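Local coordinates for protein Baccell_00875 (Bacteroides cellulosilyticus DSM 14838, PDB 5NO8) that probably cleaves the L-rhamnose caps from glucuronic acid on complex arabinogalactan proteins, acting as a polysaccharide lyase, at residues A[546-551]-A[569-574]; A[177-182]-A[575-580]. One frame throughout, in Å; residues are numbered along the deposited sequence.

Contact 1 of 2, residues A[546-551]-A[569-574]; sequences APAIQF and KRQMPV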
ATOM      1  N   ALA A 546       7.235  10.289  -1.509  1.00 20.12           N
ATOM      2  CA  ALA A 546       8.419   9.537  -1.062  1.00 20.40           C
ATOM      3  C   ALA A 546       9.662   9.904  -1.880  1.00 19.72           C
ATOM      4  O   ALA A 546      10.707  10.143  -1.298  1.00 19.16           O
ATOM      5  CB  ALA A 546       8.184   8.033  -1.067  1.00 20.39           C
ATOM      6  N   PRO A 547       9.543   9.953  -3.219  1.00 21.65           N
ATOM      7  CA  PRO A 547      10.722  10.368  -4.010  1.00 22.75           C
ATOM      8  C   PRO A 547      11.265  11.770  -3.708  1.00 23.13           C
ATOM      9  O   PRO A 547      12.483  11.966  -3.792  1.00 21.39           O
ATOM     10  CB  PRO A 547      10.199  10.335  -5.429  1.00 24.34           C
ATOM     11  CG  PRO A 547       9.190   9.250  -5.408  1.00 24.17           C
ATOM     12  CD  PRO A 547       8.485   9.436  -4.096  1.00 21.72           C
ATOM     13  N   ALA A 548      10.383  12.718  -3.373  1.00 23.25           N
ATOM     14  CA  ALA A 548      10.825  14.059  -2.955  1.00 23.46           C
ATOM     15  C   ALA A 548      11.793  13.944  -1.804  1.00 22.31           C
ATOM     16  O   ALA A 548      12.877  14.526  -1.819  1.00 22.66           O
ATOM     17  CB  ALA A 548       9.637  14.934  -2.534  1.00 25.78           C
ATOM     18  N   ILE A 549      11.418  13.152  -0.811  1.00 20.55           N
ATOM     19  CA  ILE A 549      12.188  13.052   0.415  1.00 19.79           C
ATOM     20  C   ILE A 549      13.441  12.193   0.194  1.00 19.39           C
ATOM     21  O   ILE A 549      14.506  12.479   0.782  1.00 20.50           O
ATOM     22  CB  ILE A 549      11.335  12.472   1.557  1.00 19.65           C
ATOM     23  CG1 ILE A 549      10.081  13.327   1.776  1.00 20.41           C
ATOM     24  CG2 ILE A 549      12.119  12.352   2.842  1.00 20.05           C
ATOM     25  CD1 ILE A 549       9.137  12.757   2.806  1.00 20.42           C
ATOM     26  N   GLN A 550      13.303  11.158  -0.638  1.00 19.83           N
ATOM     27  CA  GLN A 550      14.405  10.271  -1.055  1.00 20.27           C
ATOM     28  C   GLN A 550      15.504  11.123  -1.705  1.00 21.19           C
ATOM     29  O   GLN A 550      16.687  11.022  -1.367  1.00 22.17           O
ATOM     30  CB  GLN A 550      13.870   9.227  -2.055  1.00 21.32           C
ATOM     31  CG  GLN A 550      14.857   8.206  -2.603  1.00 23.19           C
ATOM     32  CD  GLN A 550      14.287   7.391  -3.767  1.00 23.64           C
ATOM     33  OE1 GLN A 550      13.383   7.840  -4.502  1.00 24.16           O
ATOM     34  NE2 GLN A 550      14.821   6.188  -3.950  1.00 23.46           N
ATOM     35  N   PHE A 551      15.082  12.005  -2.596  1.00 20.84           N
ATOM     36  CA  PHE A 551      16.011  12.924  -3.257  1.00 20.98           C
ATOM     37  C   PHE A 551      16.680  13.892  -2.288  1.00 21.15           C
ATOM     38  O   PHE A 551      17.922  14.026  -2.271  1.00 21.95           O
ATOM     39  CB  PHE A 551      15.284  13.712  -4.331  1.00 21.01           C
ATOM     40  CG  PHE A 551      16.170  14.691  -5.025  1.00 21.44           C
ATOM     41  CD1 PHE A 551      16.886  14.305  -6.116  1.00 22.22           C
ATOM     42  CD2 PHE A 551      16.312  15.984  -4.530  1.00 22.04           C
ATOM     43  CE1 PHE A 551      17.738  15.187  -6.762  1.00 22.76           C
ATOM     44  CE2 PHE A 551      17.150  16.875  -5.158  1.00 22.52           C
ATOM     45  CZ  PHE A 551      17.858  16.480  -6.271  1.00 23.49           C
ATOM     46  N   LYS A 569      12.556  16.725   7.138  1.00 25.49           N
ATOM     47  CA  LYS A 569      11.873  16.655   8.427  1.00 26.97           C
ATOM     48  C   LYS A 569      10.463  17.219   8.385  1.00 27.12           C
ATOM     49  O   LYS A 569       9.575  16.675   9.034  1.00 25.74           O
ATOM     50  CB  LYS A 569      12.680  17.345   9.534  1.00 28.05           C
ATOM     51  CG  LYS A 569      13.861  16.521   9.981  1.00 29.32           C
ATOM     52  CD  LYS A 569      14.659  17.244  11.042  1.00 32.47           C
ATOM     53  CE  LYS A 569      15.859  16.422  11.464  1.00 32.91           C
ATOM     54  NZ  LYS A 569      16.918  17.301  12.010  1.00 35.76           N
ATOM     55  N   ARG A 570      10.254  18.284   7.611  1.00 26.94           N
ATOM     56  CA  ARG A 570       8.905  18.828   7.407  1.00 28.97           C
ATOM     57  C   ARG A 570       7.987  17.830   6.677  1.00 28.00           C
ATOM     58  O   ARG A 570       6.805  17.744   6.997  1.00 27.69           O
ATOM     59  CB  ARG A 570       8.919  20.171   6.631  1.00 31.46           C
ATOM     60  CG  ARG A 570       9.204  21.383   7.515  1.00 33.91           C
ATOM     61  CD  ARG A 570       8.942  22.708   6.774  1.00 36.28           C
ATOM     62  NE  ARG A 570       9.929  22.938   5.718  1.00 36.47           N
ATOM     63  CZ  ARG A 570      11.155  23.447   5.901  1.00 37.38           C
ATOM     64  NH1 ARG A 570      11.575  23.821   7.112  1.00 38.51           N
ATOM     65  NH2 ARG A 570      11.966  23.588   4.856  1.00 34.06           N
ATOM     66  N   GLN A 571       8.530  17.113   5.700  1.00 24.10           N
ATOM     67  CA  GLN A 571       7.732  16.220   4.862  1.00 23.56           C
ATOM     68  C   GLN A 571       7.540  14.815   5.443  1.00 22.51           C
ATOM     69  O   GLN A 571       6.607  14.118   5.034  1.00 20.48           O
ATOM     70  CB  GLN A 571       8.298  16.144   3.458  1.00 24.75           C
ATOM     71  CG  GLN A 571       8.180  17.467   2.692  1.00 26.49           C
ATOM     72  CD  GLN A 571       8.385  17.331   1.198  1.00 27.47           C
ATOM     73  OE1 GLN A 571       8.130  16.270   0.615  1.00 28.45           O
ATOM     74  NE2 GLN A 571       8.848  18.415   0.552  1.00 27.25           N
ATOM     75  N   MET A 572       8.376  14.412   6.394  1.00 21.69           N
ATOM     76  CA  MET A 572       8.313  13.027   6.921  1.00 22.60           C
ATOM     77  C   MET A 572       6.934  12.633   7.442  1.00 22.17           C
ATOM     78  O   MET A 572       6.491  11.549   7.109  1.00 20.38           O
ATOM     79  CB  MET A 572       9.368  12.764   7.994  1.00 24.53           C
ATOM     80  CG  MET A 572      10.754  12.549   7.422  1.00 27.09           C
ATOM     81  SD  MET A 572      10.937  10.949   6.602  1.00 31.81           S
ATOM     82  CE  MET A 572      10.981   9.906   8.040  1.00 32.50           C
ATOM     83  N   PRO A 573       6.255  13.501   8.237  1.00 21.94           N
ATOM     84  CA  PRO A 573       4.923  13.122   8.749  1.00 21.80           C
ATOM     85  C   PRO A 573       3.875  12.919   7.654  1.00 19.53           C
ATOM     86  O   PRO A 573       2.972  12.075   7.798  1.00 19.95           O
ATOM     87  CB  PRO A 573       4.541  14.292   9.664  1.00 23.66           C
ATOM     88  CG  PRO A 573       5.842  14.943  10.008  1.00 24.27           C
ATOM     89  CD  PRO A 573       6.640  14.830   8.750  1.00 23.55           C
ATOM     90  N   VAL A 574       3.993  13.672   6.572  1.00 18.69           N
ATOM     91  CA  VAL A 574       3.148  13.523   5.415  1.00 18.99           C
ATOM     92  C   VAL A 574       3.397  12.168   4.721  1.00 18.96           C
ATOM     93  O   VAL A 574       2.444  11.480   4.309  1.00 17.70           O
ATOM     94  CB  VAL A 574       3.304  14.757   4.484  1.00 20.04           C
ATOM     95  CG1 VAL A 574       2.621  14.562   3.162  1.00 20.91           C
ATOM     96  CG2 VAL A 574       2.761  16.000   5.189  1.00 21.90           C
TER
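A helical hairpin in the alpha-helical domain brings Ile-549 of helix 542-559 against Gln-571 and Met-572 of helix 562-576. The two helices are joined by a short link and run nearly antiparallel, consistent with the alpha/alpha architecture of many polysaccharide lyases. The two short segments have axes 10.0 Å apart at their closest and run at 150° to one another. No hydrogen bond crosses between them, and the contact is made by van der Waals packing on buried residues.

Ile-549 supplies the largest share, through both of its branches. The longer branch leaves CB anti to the carbonyl carbon, and its extended course (chi2 175°) carries the terminal methyl across to the base of Gln-571, with CD1 3.5 Å from CB of Gln-571. The same CD1 lies 3.6 Å from the main-chain O of Gln-571. The two side chains run antiparallel alongside one another, and OE1 of Gln-571 lies 3.7 Å from CB of Ala-548. That amide is not held by the hairpin partner: its OE1 is hydrogen-bonded to Tyr-533, while its NE2 is bonded to Glu-567 one turn back, which together fix the rotation of the group.

The shorter branch of Ile-549 turns to Met-572, and Val-621 of helix 615-629 touches both side chains. Cutting Ile-549 back to an alanine here removes both branches and would probably open a gap between helix 542-559 and the Gln-571 and Met-572 side chains, leaving the Met-572 thioether freer to turn. Met-572 is bent at chi2 (-73°), and that turn places its SD 4.2 Å from CG2 of Ile-549.

Contact 2 of 2, residues A[177-182]-A[575-580]; sequences NAIRMG and LEAFNG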
ATOM      1  N   ASN A 177      -8.288   3.598  11.202  1.00 14.72           N
ATOM      2  CA  ASN A 177      -7.583   4.791  11.616  1.00 14.77           C
ATOM      3  C   ASN A 177      -7.466   5.673  10.391  1.00 15.15           C
ATOM      4  O   ASN A 177      -6.742   5.343   9.470  1.00 14.21           O
ATOM      5  CB  ASN A 177      -6.223   4.415  12.167  1.00 15.76           C
ATOM      6  CG  ASN A 177      -5.458   5.605  12.697  1.00 16.73           C
ATOM      7  OD1 ASN A 177      -6.047   6.671  12.955  1.00 18.51           O
ATOM      8  ND2 ASN A 177      -4.148   5.455  12.838  1.00 16.88           N
ATOM      9  N   ALA A 178      -8.235   6.771  10.354  1.00 14.91           N
ATOM     10  CA  ALA A 178      -8.248   7.673   9.240  1.00 14.51           C
ATOM     11  C   ALA A 178      -7.399   8.894   9.544  1.00 14.90           C
ATOM     12  O   ALA A 178      -7.739   9.708  10.386  1.00 14.95           O
ATOM     13  CB  ALA A 178      -9.668   8.052   8.908  1.00 15.43           C
ATOM     14  N   ILE A 179      -6.256   8.978   8.864  1.00 15.58           N
ATOM     15  CA  ILE A 179      -5.268  10.024   9.107  1.00 16.36           C
ATOM     16  C   ILE A 179      -5.376  11.070   8.015  1.00 15.48           C
ATOM     17  O   ILE A 179      -5.225  10.771   6.842  1.00 16.30           O
ATOM     18  CB  ILE A 179      -3.849   9.429   9.157  1.00 17.01           C
ATOM     19  CG1 ILE A 179      -3.721   8.395  10.283  1.00 18.17           C
ATOM     20  CG2 ILE A 179      -2.804  10.519   9.301  1.00 17.08           C
ATOM     21  CD1 ILE A 179      -3.955   8.913  11.680  1.00 19.52           C
ATOM     22  N   ARG A 180      -5.689  12.300   8.390  1.00 16.56           N
ATOM     23  CA  ARG A 180      -5.723  13.391   7.429  1.00 16.99           C
ATOM     24  C   ARG A 180      -4.401  13.431   6.682  1.00 17.55           C
ATOM     25  O   ARG A 180      -3.335  13.293   7.289  1.00 18.99           O
ATOM     26  CB  ARG A 180      -5.972  14.731   8.128  1.00 17.81           C
ATOM     27  CG  ARG A 180      -6.334  15.872   7.182  1.00 17.86           C
ATOM     28  CD  ARG A 180      -6.206  17.191   7.929  1.00 18.37           C
ATOM     29  NE  ARG A 180      -6.956  17.189   9.184  1.00 18.48           N
ATOM     30  CZ  ARG A 180      -8.166  17.710   9.393  1.00 18.52           C
ATOM     31  NH1 ARG A 180      -8.832  18.349   8.446  1.00 19.87           N
ATOM     32  NH2 ARG A 180      -8.712  17.590  10.589  1.00 19.15           N
ATOM     33  N   MET A 181      -4.463  13.576   5.369  1.00 17.54           N
ATOM     34  CA  MET A 181      -3.281  13.316   4.533  1.00 18.88           C
ATOM     35  C   MET A 181      -2.114  14.275   4.820  1.00 19.68           C
ATOM     36  O   MET A 181      -0.940  13.876   4.754  1.00 20.52           O
ATOM     37  CB  MET A 181      -3.633  13.269   3.048  1.00 18.53           C
ATOM     38  CG  MET A 181      -4.627  12.164   2.679  1.00 18.08           C
ATOM     39  SD  MET A 181      -4.856  12.051   0.917  1.00 19.37           S
ATOM     40  CE  MET A 181      -6.071  10.736   0.786  1.00 19.86           C
ATOM     41  N   GLY A 182      -2.430  15.505   5.209  1.00 20.25           N
ATOM     42  CA  GLY A 182      -1.398  16.465   5.642  1.00 20.55           C
ATOM     43  C   GLY A 182      -0.886  16.271   7.047  1.00 23.52           C
ATOM     44  O   GLY A 182      -0.074  17.054   7.510  1.00 22.70           O
ATOM     45  N   LEU A 575       4.661  11.748   4.649  1.00 17.25           N
ATOM     46  CA  LEU A 575       4.966  10.430   4.098  1.00 17.26           C
ATOM     47  C   LEU A 575       4.497   9.301   5.004  1.00 16.81           C
ATOM     48  O   LEU A 575       3.961   8.275   4.521  1.00 17.16           O
ATOM     49  CB  LEU A 575       6.471  10.272   3.867  1.00 18.14           C
ATOM     50  CG  LEU A 575       6.892   8.924   3.293  1.00 17.95           C
ATOM     51  CD1 LEU A 575       6.200   8.676   1.989  1.00 17.96           C
ATOM     52  CD2 LEU A 575       8.390   8.873   3.077  1.00 19.43           C
ATOM     53  N   GLU A 576       4.696   9.468   6.301  1.00 16.80           N
ATOM     54  CA  GLU A 576       4.318   8.440   7.267  1.00 17.67           C
ATOM     55  C   GLU A 576       2.822   8.232   7.357  1.00 17.67           C
ATOM     56  O   GLU A 576       2.379   7.133   7.711  1.00 16.73           O
ATOM     57  CB  GLU A 576       4.897   8.720   8.660  1.00 19.43           C
ATOM     58  CG  GLU A 576       6.419   8.640   8.658  1.00 21.61           C
ATOM     59  CD  GLU A 576       7.032   8.750  10.030  1.00 24.09           C
ATOM     60  OE1 GLU A 576       6.453   8.195  10.992  1.00 28.33           O
ATOM     61  OE2 GLU A 576       8.112   9.357  10.147  1.00 27.74           O
ATOM     62  N   ALA A 577       2.045   9.248   6.990  1.00 16.45           N
ATOM     63  CA  ALA A 577       0.583   9.142   7.038  1.00 15.89           C
ATOM     64  C   ALA A 577       0.000   8.111   6.049  1.00 15.41           C
ATOM     65  O   ALA A 577      -1.104   7.588   6.261  1.00 15.22           O
ATOM     66  CB  ALA A 577      -0.051  10.511   6.822  1.00 16.84           C
ATOM     67  N   PHE A 578       0.747   7.805   4.990  1.00 14.78           N
ATOM     68  CA  PHE A 578       0.336   6.797   4.011  1.00 14.30           C
ATOM     69  C   PHE A 578       0.335   5.367   4.560  1.00 14.10           C
ATOM     70  O   PHE A 578      -0.224   4.479   3.903  1.00 13.93           O
ATOM     71  CB  PHE A 578       1.273   6.812   2.798  1.00 15.38           C
ATOM     72  CG  PHE A 578       1.087   7.986   1.874  1.00 15.88           C
ATOM     73  CD1 PHE A 578       0.176   7.909   0.823  1.00 15.78           C
ATOM     74  CD2 PHE A 578       1.860   9.126   2.010  1.00 17.39           C
ATOM     75  CE1 PHE A 578       0.036   8.971  -0.062  1.00 17.13           C
ATOM     76  CE2 PHE A 578       1.732  10.199   1.109  1.00 16.58           C
ATOM     77  CZ  PHE A 578       0.799  10.125   0.103  1.00 16.49           C
ATOM     78  N   ASN A 579       0.981   5.154   5.702  1.00 14.67           N
ATOM     79  CA  ASN A 579       1.319   3.814   6.195  1.00 15.85           C
ATOM     80  C   ASN A 579       0.573   3.485   7.475  1.00 15.75           C
ATOM     81  O   ASN A 579       0.559   4.274   8.447  1.00 15.54           O
ATOM     82  CB  ASN A 579       2.797   3.723   6.551  1.00 16.75           C
ATOM     83  CG  ASN A 579       3.707   3.758   5.352  1.00 18.04           C
ATOM     84  OD1 ASN A 579       3.312   4.063   4.236  1.00 17.74           O
ATOM     85  ND2 ASN A 579       4.966   3.471   5.598  1.00 20.23           N
ATOM     86  N   GLY A 580       0.039   2.265   7.526  1.00 14.27           N
ATOM     87  CA  GLY A 580      -0.612   1.790   8.725  1.00 14.62           C
ATOM     88  C   GLY A 580       0.325   0.966   9.600  1.00 14.70           C
ATOM     89  O   GLY A 580       1.511   0.760   9.258  1.00 14.91           O
TER
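Ala-577 packs against Ile-179 in a small, buried, apolar contact at the junction of the beta-rich and alpha-helical parts of the chain, with no hydrogen bond between the two segments. The methyl of Ala-577, in the turn at 576-579, is the piece that reaches across. It meets CG2 of Ile-179 with its CB at 3.7 Å, methyl to methyl. The same CB lies 4.0 Å from the main-chain O of Met-181 and 4.3 Å from the O of Arg-180, so it faces both a side chain and the backbone where strand 175-180 gives way to a loop.

The Ile-179 side chain starts toward Ala-577, but only its short branch stays there. CG2 is anti to the backbone N (CG1 at chi1 -60°), while the longer branch leads away from the segment 575-580.

Strand 175-180 is next to the outermost strand 163-168 of an antiparallel sheet of eight strands, and the segment 575-580 comes up against this margin of it. A type I beta turn from Glu-576 to Asn-579, closed by Asn-579 N to Glu-576 O at 3.1 Å, reverses the chain at Ala-577 and Phe-578. Strand 163-168 joins in from beside the contact: His-166 NE2 is hydrogen-bonded to the main-chain O of Ala-577, and His-164 touches both Ala-577 and Met-181.

Phe-578 starts away from the strand, but its ring swings back nearer and meets the ring of His-164, with CA of Leu-575 lying in the plane of the Phe-578 ring at the edge. Arg-180 also points the opposite way from Ala-577, and its guanidinium is held on that far side by a salt bridge to Asp-48 and a hydrogen bond from NE to the O of Phe-184.

Contacts 1 and 2 have centres about 13 Å apart and share helix 562-576, whose residues 569-574 serve contact 1 and which runs on into 575-580 of contact 2. Along the chain, 177-182 comes first, followed some 360 residues later by 546-551, then 569-574 and 575-580, so the local helix pairing lies within the span that the long-range contact bridges. The two also touch: Leu-575 packs on Ala-546 (CD1 to CB 3.7 Å) and on Ile-549, while Val-574 reaches the backbone of Met-181 and Gly-182. A single helix thus links the helical hairpin to the eight-stranded antiparallel sheet, joining the two parts of the enzyme.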